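Local coordinates for 2-hydroxyisobutanoyl-CoA mutase large subunit (PDB 4R3U), which forms, with its small cobalamin-binding partner HcmB, the B12-dependent mutase that interconverts 2-hydroxyisobutyryl-CoA and (S)-3-hydroxybutyryl-CoA, at residues W14-R27 with Q58-L71. Sequence-based numbering, arbitrary orientation.
Sequences WLEPQIKSQLQSER and QRTYTAADIADTPL
Leu-71 lies over one face of the Trp-14 indole, and Leu-15 CB sits over the opposite face, toward its rim. Leu-71 CG lies 3.8 Å from the centroid of the Trp-14 five-membered ring, a CH-pi contact. At the indole edge, in plane, sits Ile-66 O. Trp-14 NE1 donates a hydrogen bond to Thr-69 O at 2.9 Å. This bond is bent (132° at the hydrogen), its acceptor tilted out of the ring plane. On the benzo part of the indole, Trp-14 CZ2 lies 3.7 Å from Ile-66 CG1. The Trp-14 chi1 of 54° places CG between the backbone N and the carbonyl carbon and turns the ring onto 63-71. Replacing Trp-14 by an alanine would probably leave Thr-69 O without this donor and open a gap between Leu-15 and Leu-71.

The contact packs the N-terminal helix 17-32 and its lead-in against the loop between strands 56-57 and 97-102 of the TIM-barrel mutase chain. Helix 420-442 also packs on this loop, touching Tyr-61, Ala-63 and Ile-66. Ile-413 O of the second large subunit accepts a hydrogen bond from Thr-60 OG1.

The small Ala-63, Ala-64 and Ala-67 are consistent with the close approach; Lys-20 CA and Ala-64 CA are 5.3 Å apart. Leu-23 CD1 rests 3.8 Å from Ala-63 CB, and the extended Lys-20 chain runs past Ala-67 to a long salt bridge with Asp-68. Farther along, the Arg-27 guanidinium grips the Asp-65 carboxylate end-on, the two planes 41° apart. Arg-27 NH2 reaches Asp-65 OD1 at 2.8 Å. Arg-27 NH1 reaches Asp-65 OD2 at 3.2 Å on its syn lone pair. Thr-62 OG1 lies over one guanidinium face. Asp-65 OD2 takes a second bond, from Thr-62 N, which ties the carboxylate to its own loop.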
loop_
_atom_site.group_PDB
_atom_site.type_symbol
_atom_site.label_atom_id
_atom_site.label_comp_id
_atom_site.label_asym_id
_atom_site.label_seq_id
_atom_site.Cartn_x
_atom_site.Cartn_y
_atom_site.Cartn_z
ATOM N N TRP A 14 -17.154 -26.903 16.666
ATOM C CA TRP A 14 -18.080 -26.212 15.764
ATOM C C TRP A 14 -18.165 -26.878 14.407
ATOM O O TRP A 14 -19.189 -26.764 13.728
ATOM C CB TRP A 14 -17.666 -24.738 15.612
ATOM C CG TRP A 14 -16.243 -24.540 15.194
ATOM C CD1 TRP A 14 -15.145 -24.500 16.006
ATOM C CD2 TRP A 14 -15.758 -24.383 13.852
ATOM N NE1 TRP A 14 -14.003 -24.343 15.253
ATOM C CE2 TRP A 14 -14.351 -24.249 13.927
ATOM C CE3 TRP A 14 -16.377 -24.361 12.585
ATOM C CZ2 TRP A 14 -13.550 -24.095 12.787
ATOM C CZ3 TRP A 14 -15.583 -24.183 11.460
ATOM C CH2 TRP A 14 -14.188 -24.059 11.566
ATOM N N LEU A 15 -17.073 -27.551 14.006
ATOM C CA LEU A 15 -16.972 -28.248 12.735
ATOM C C LEU A 15 -17.471 -29.695 12.864
ATOM O O LEU A 15 -16.958 -30.458 13.696
ATOM C CB LEU A 15 -15.524 -28.187 12.184
ATOM C CG LEU A 15 -15.334 -28.529 10.693
ATOM C CD1 LEU A 15 -16.023 -27.501 9.782
ATOM C CD2 LEU A 15 -13.863 -28.649 10.346
ATOM N N GLU A 16 -18.501 -30.053 12.056
ATOM C CA GLU A 16 -19.096 -31.394 12.009
ATOM C C GLU A 16 -17.980 -32.391 11.668
ATOM O O GLU A 16 -17.296 -32.198 10.653
ATOM C CB GLU A 16 -20.201 -31.457 10.963
ATOM C CG GLU A 16 -21.436 -30.666 11.342
ATOM C CD GLU A 16 -22.621 -30.885 10.424
ATOM O OE1 GLU A 16 -23.306 -29.889 10.097
ATOM O OE2 GLU A 16 -22.878 -32.051 10.041
ATOM N N PRO A 17 -17.697 -33.397 12.540
ATOM C CA PRO A 17 -16.584 -34.327 12.253
ATOM C C PRO A 17 -16.691 -35.089 10.927
ATOM O O PRO A 17 -15.661 -35.497 10.391
ATOM C CB PRO A 17 -16.551 -35.243 13.480
ATOM C CG PRO A 17 -17.309 -34.504 14.537
ATOM C CD PRO A 17 -18.368 -33.754 13.804
ATOM N N GLN A 18 -17.921 -35.248 10.379
ATOM C CA GLN A 18 -18.149 -35.890 9.085
ATOM C C GLN A 18 -17.579 -34.998 7.954
ATOM O O GLN A 18 -17.098 -35.524 6.951
ATOM C CB GLN A 18 -19.640 -36.182 8.879
ATOM C CG GLN A 18 -19.888 -37.362 7.939
ATOM C CD GLN A 18 -21.349 -37.580 7.618
ATOM O OE1 GLN A 18 -21.920 -38.637 7.915
ATOM N NE2 GLN A 18 -21.981 -36.604 6.971
ATOM N N ILE A 19 -17.611 -33.654 8.148
ATOM C CA ILE A 19 -17.051 -32.645 7.243
ATOM C C ILE A 19 -15.520 -32.489 7.451
ATOM O O ILE A 19 -14.797 -32.408 6.452
ATOM C CB ILE A 19 -17.822 -31.294 7.328
ATOM C CG1 ILE A 19 -19.372 -31.483 7.239
ATOM C CG2 ILE A 19 -17.306 -30.265 6.301
ATOM C CD1 ILE A 19 -19.970 -31.902 5.868
ATOM N N LYS A 20 -15.026 -32.476 8.733
ATOM C CA LYS A 20 -13.589 -32.385 9.054
ATOM C C LYS A 20 -12.815 -33.534 8.400
ATOM O O LYS A 20 -11.709 -33.322 7.893
ATOM C CB LYS A 20 -13.330 -32.382 10.577
ATOM C CG LYS A 20 -11.881 -31.980 10.941
ATOM C CD LYS A 20 -11.528 -32.124 12.426
ATOM C CE LYS A 20 -10.036 -31.987 12.644
ATOM N NZ LYS A 20 -9.652 -32.071 14.080
ATOM N N SER A 21 -13.418 -34.743 8.419
ATOM C CA SER A 21 -12.885 -35.969 7.837
ATOM C C SER A 21 -12.808 -35.823 6.343
ATOM O O SER A 21 -11.764 -36.126 5.767
ATOM C CB SER A 21 -13.768 -37.164 8.200
ATOM O OG SER A 21 -13.669 -37.448 9.588
ATOM N N GLN A 22 -13.907 -35.336 5.718
ATOM C CA GLN A 22 -14.003 -35.080 4.282
ATOM C C GLN A 22 -12.895 -34.115 3.851
ATOM O O GLN A 22 -12.160 -34.431 2.918
ATOM C CB GLN A 22 -15.375 -34.479 3.929
ATOM C CG GLN A 22 -16.446 -35.504 3.576
ATOM C CD GLN A 22 -17.775 -34.836 3.278
ATOM O OE1 GLN A 22 -17.860 -33.807 2.579
ATOM N NE2 GLN A 22 -18.849 -35.421 3.791
ATOM N N LEU A 23 -12.745 -32.981 4.568
ATOM C CA LEU A 23 -11.728 -31.965 4.286
ATOM C C LEU A 23 -10.322 -32.538 4.287
ATOM O O LEU A 23 -9.579 -32.290 3.335
ATOM C CB LEU A 23 -11.801 -30.782 5.280
ATOM C CG LEU A 23 -13.008 -29.856 5.184
ATOM C CD1 LEU A 23 -13.060 -28.929 6.375
ATOM C CD2 LEU A 23 -12.981 -29.056 3.914
ATOM N N GLN A 24 -9.964 -33.303 5.341
ATOM C CA GLN A 24 -8.640 -33.906 5.510
ATOM C C GLN A 24 -8.360 -34.981 4.456
ATOM O O GLN A 24 -7.227 -35.109 3.999
ATOM C CB GLN A 24 -8.469 -34.469 6.936
ATOM C CG GLN A 24 -8.290 -33.412 8.028
ATOM C CD GLN A 24 -8.335 -34.034 9.408
ATOM O OE1 GLN A 24 -9.405 -34.328 9.954
ATOM N NE2 GLN A 24 -7.171 -34.270 10.003
ATOM N N SER A 25 -9.392 -35.741 4.069
ATOM C CA SER A 25 -9.289 -36.796 3.064
ATOM C C SER A 25 -9.089 -36.155 1.688
ATOM O O SER A 25 -8.182 -36.563 0.952
ATOM C CB SER A 25 -10.541 -37.671 3.083
ATOM O OG SER A 25 -10.567 -38.600 2.009
ATOM N N GLU A 26 -9.912 -35.126 1.374
ATOM C CA GLU A 26 -9.875 -34.373 0.122
ATOM C C GLU A 26 -8.541 -33.679 -0.105
ATOM O O GLU A 26 -8.084 -33.639 -1.249
ATOM C CB GLU A 26 -11.001 -33.332 0.069
ATOM C CG GLU A 26 -12.342 -33.885 -0.390
ATOM C CD GLU A 26 -13.511 -32.921 -0.308
ATOM O OE1 GLU A 26 -13.287 -31.688 -0.248
ATOM O OE2 GLU A 26 -14.664 -33.410 -0.302
ATOM N N ARG A 27 -7.931 -33.109 0.961
ATOM C CA ARG A 27 -6.647 -32.409 0.848
ATOM C C ARG A 27 -5.519 -33.383 0.534
ATOM O O ARG A 27 -4.700 -33.087 -0.352
ATOM C CB ARG A 27 -6.330 -31.518 2.062
ATOM C CG ARG A 27 -4.848 -31.115 2.114
ATOM C CD ARG A 27 -4.559 -29.849 2.856
ATOM N NE ARG A 27 -4.877 -29.964 4.269
ATOM C CZ ARG A 27 -4.980 -28.926 5.080
ATOM N NH1 ARG A 27 -4.783 -27.694 4.621
ATOM N NH2 ARG A 27 -5.271 -29.106 6.362
ATOM N N GLN A 58 1.611 -23.411 5.925
ATOM C CA GLN A 58 1.107 -24.439 5.008
ATOM C C GLN A 58 0.832 -23.789 3.619
ATOM O O GLN A 58 0.660 -22.569 3.539
ATOM C CB GLN A 58 -0.199 -25.065 5.541
ATOM C CG GLN A 58 -0.067 -25.798 6.903
ATOM C CD GLN A 58 -1.403 -26.146 7.537
ATOM O OE1 GLN A 58 -2.458 -26.117 6.908
ATOM N NE2 GLN A 58 -1.401 -26.470 8.803
ATOM N N ARG A 59 0.783 -24.613 2.535
ATOM C CA ARG A 59 0.469 -24.193 1.174
ATOM C C ARG A 59 -0.874 -23.464 1.165
ATOM O O ARG A 59 -0.997 -22.406 0.543
ATOM C CB ARG A 59 0.448 -25.413 0.232
ATOM C CG ARG A 59 0.005 -25.124 -1.210
ATOM C CD ARG A 59 0.129 -26.341 -2.119
ATOM N NE ARG A 59 1.512 -26.813 -2.191
ATOM C CZ ARG A 59 1.994 -27.867 -1.534
ATOM N NH1 ARG A 59 1.190 -28.626 -0.797
ATOM N NH2 ARG A 59 3.279 -28.179 -1.623
ATOM N N THR A 60 -1.868 -24.032 1.879
ATOM C CA THR A 60 -3.217 -23.498 2.059
ATOM C C THR A 60 -3.774 -23.969 3.404
ATOM O O THR A 60 -3.318 -24.983 3.948
ATOM C CB THR A 60 -4.120 -23.802 0.832
ATOM O OG1 THR A 60 -4.955 -22.677 0.561
ATOM C CG2 THR A 60 -4.959 -25.098 0.981
ATOM N N TYR A 61 -4.749 -23.227 3.932
ATOM C CA TYR A 61 -5.431 -23.539 5.183
ATOM C C TYR A 61 -6.932 -23.782 4.888
ATOM O O TYR A 61 -7.532 -23.079 4.065
ATOM C CB TYR A 61 -5.217 -22.411 6.225
ATOM C CG TYR A 61 -3.797 -22.307 6.740
ATOM C CD1 TYR A 61 -2.795 -21.719 5.969
ATOM C CD2 TYR A 61 -3.458 -22.767 8.008
ATOM C CE1 TYR A 61 -1.476 -21.652 6.424
ATOM C CE2 TYR A 61 -2.147 -22.677 8.486
ATOM C CZ TYR A 61 -1.159 -22.113 7.692
ATOM O OH TYR A 61 0.133 -22.050 8.150
ATOM N N THR A 62 -7.513 -24.808 5.520
ATOM C CA THR A 62 -8.927 -25.164 5.375
ATOM C C THR A 62 -9.597 -25.034 6.738
ATOM O O THR A 62 -8.920 -24.701 7.719
ATOM C CB THR A 62 -9.083 -26.562 4.772
ATOM O OG1 THR A 62 -8.557 -27.555 5.681
ATOM C CG2 THR A 62 -8.447 -26.667 3.379
ATOM N N ALA A 63 -10.917 -25.300 6.815
ATOM C CA ALA A 63 -11.650 -25.220 8.083
ATOM C C ALA A 63 -11.149 -26.250 9.088
ATOM O O ALA A 63 -11.260 -26.012 10.294
ATOM C CB ALA A 63 -13.131 -25.408 7.841
ATOM N N ALA A 64 -10.567 -27.377 8.584
ATOM C CA ALA A 64 -10.021 -28.468 9.389
ATOM C C ALA A 64 -8.878 -27.984 10.300
ATOM O O ALA A 64 -8.780 -28.404 11.464
ATOM C CB ALA A 64 -9.558 -29.608 8.490
ATOM N N ASP A 65 -8.051 -27.072 9.773
ATOM C CA ASP A 65 -6.891 -26.480 10.456
ATOM C C ASP A 65 -7.269 -25.649 11.670
ATOM O O ASP A 65 -6.430 -25.461 12.540
ATOM C CB ASP A 65 -6.058 -25.632 9.475
ATOM C CG ASP A 65 -5.535 -26.403 8.286
ATOM O OD1 ASP A 65 -4.832 -27.420 8.495
ATOM O OD2 ASP A 65 -5.837 -26.005 7.150
ATOM N N ILE A 66 -8.507 -25.137 11.720
ATOM C CA ILE A 66 -8.981 -24.292 12.820
ATOM C C ILE A 66 -10.067 -24.925 13.698
ATOM O O ILE A 66 -10.533 -24.287 14.641
ATOM C CB ILE A 66 -9.302 -22.835 12.360
ATOM C CG1 ILE A 66 -10.416 -22.772 11.288
ATOM C CG2 ILE A 66 -8.033 -22.124 11.908
ATOM C CD1 ILE A 66 -11.219 -21.478 11.325
ATOM N N ALA A 67 -10.451 -26.175 13.394
ATOM C CA ALA A 67 -11.478 -26.957 14.098
ATOM C C ALA A 67 -11.201 -27.099 15.599
ATOM O O ALA A 67 -12.148 -27.159 16.382
ATOM C CB ALA A 67 -11.616 -28.336 13.463
ATOM N N ASP A 68 -9.914 -27.119 16.001
ATOM C CA ASP A 68 -9.529 -27.239 17.399
ATOM C C ASP A 68 -9.603 -25.918 18.175
ATOM O O ASP A 68 -9.573 -25.944 19.400
ATOM C CB ASP A 68 -8.196 -27.999 17.559
ATOM C CG ASP A 68 -8.216 -29.437 17.005
ATOM O OD1 ASP A 68 -9.313 -30.066 16.979
ATOM O OD2 ASP A 68 -7.137 -29.941 16.621
ATOM N N THR A 69 -9.771 -24.775 17.473
ATOM C CA THR A 69 -9.968 -23.472 18.108
ATOM C C THR A 69 -11.489 -23.266 18.252
ATOM O O THR A 69 -12.194 -23.199 17.236
ATOM C CB THR A 69 -9.344 -22.321 17.299
ATOM O OG1 THR A 69 -7.950 -22.544 17.123
ATOM C CG2 THR A 69 -9.559 -20.976 17.951
ATOM N N PRO A 70 -12.024 -23.165 19.493
ATOM C CA PRO A 70 -13.471 -22.941 19.641
ATOM C C PRO A 70 -13.843 -21.556 19.112
ATOM O O PRO A 70 -13.024 -20.631 19.183
ATOM C CB PRO A 70 -13.693 -23.041 21.158
ATOM C CG PRO A 70 -12.397 -22.715 21.760
ATOM C CD PRO A 70 -11.355 -23.227 20.809
ATOM N N LEU A 71 -15.081 -21.416 18.595
ATOM C CA LEU A 71 -15.584 -20.157 18.065
ATOM C C LEU A 71 -15.684 -19.045 19.096
ATOM O O LEU A 71 -15.624 -17.882 18.709
ATOM C CB LEU A 71 -16.878 -20.359 17.290
ATOM C CG LEU A 71 -16.764 -21.132 15.973
ATOM C CD1 LEU A 71 -18.073 -21.100 15.241
ATOM C CD2 LEU A 71 -15.635 -20.582 15.082
#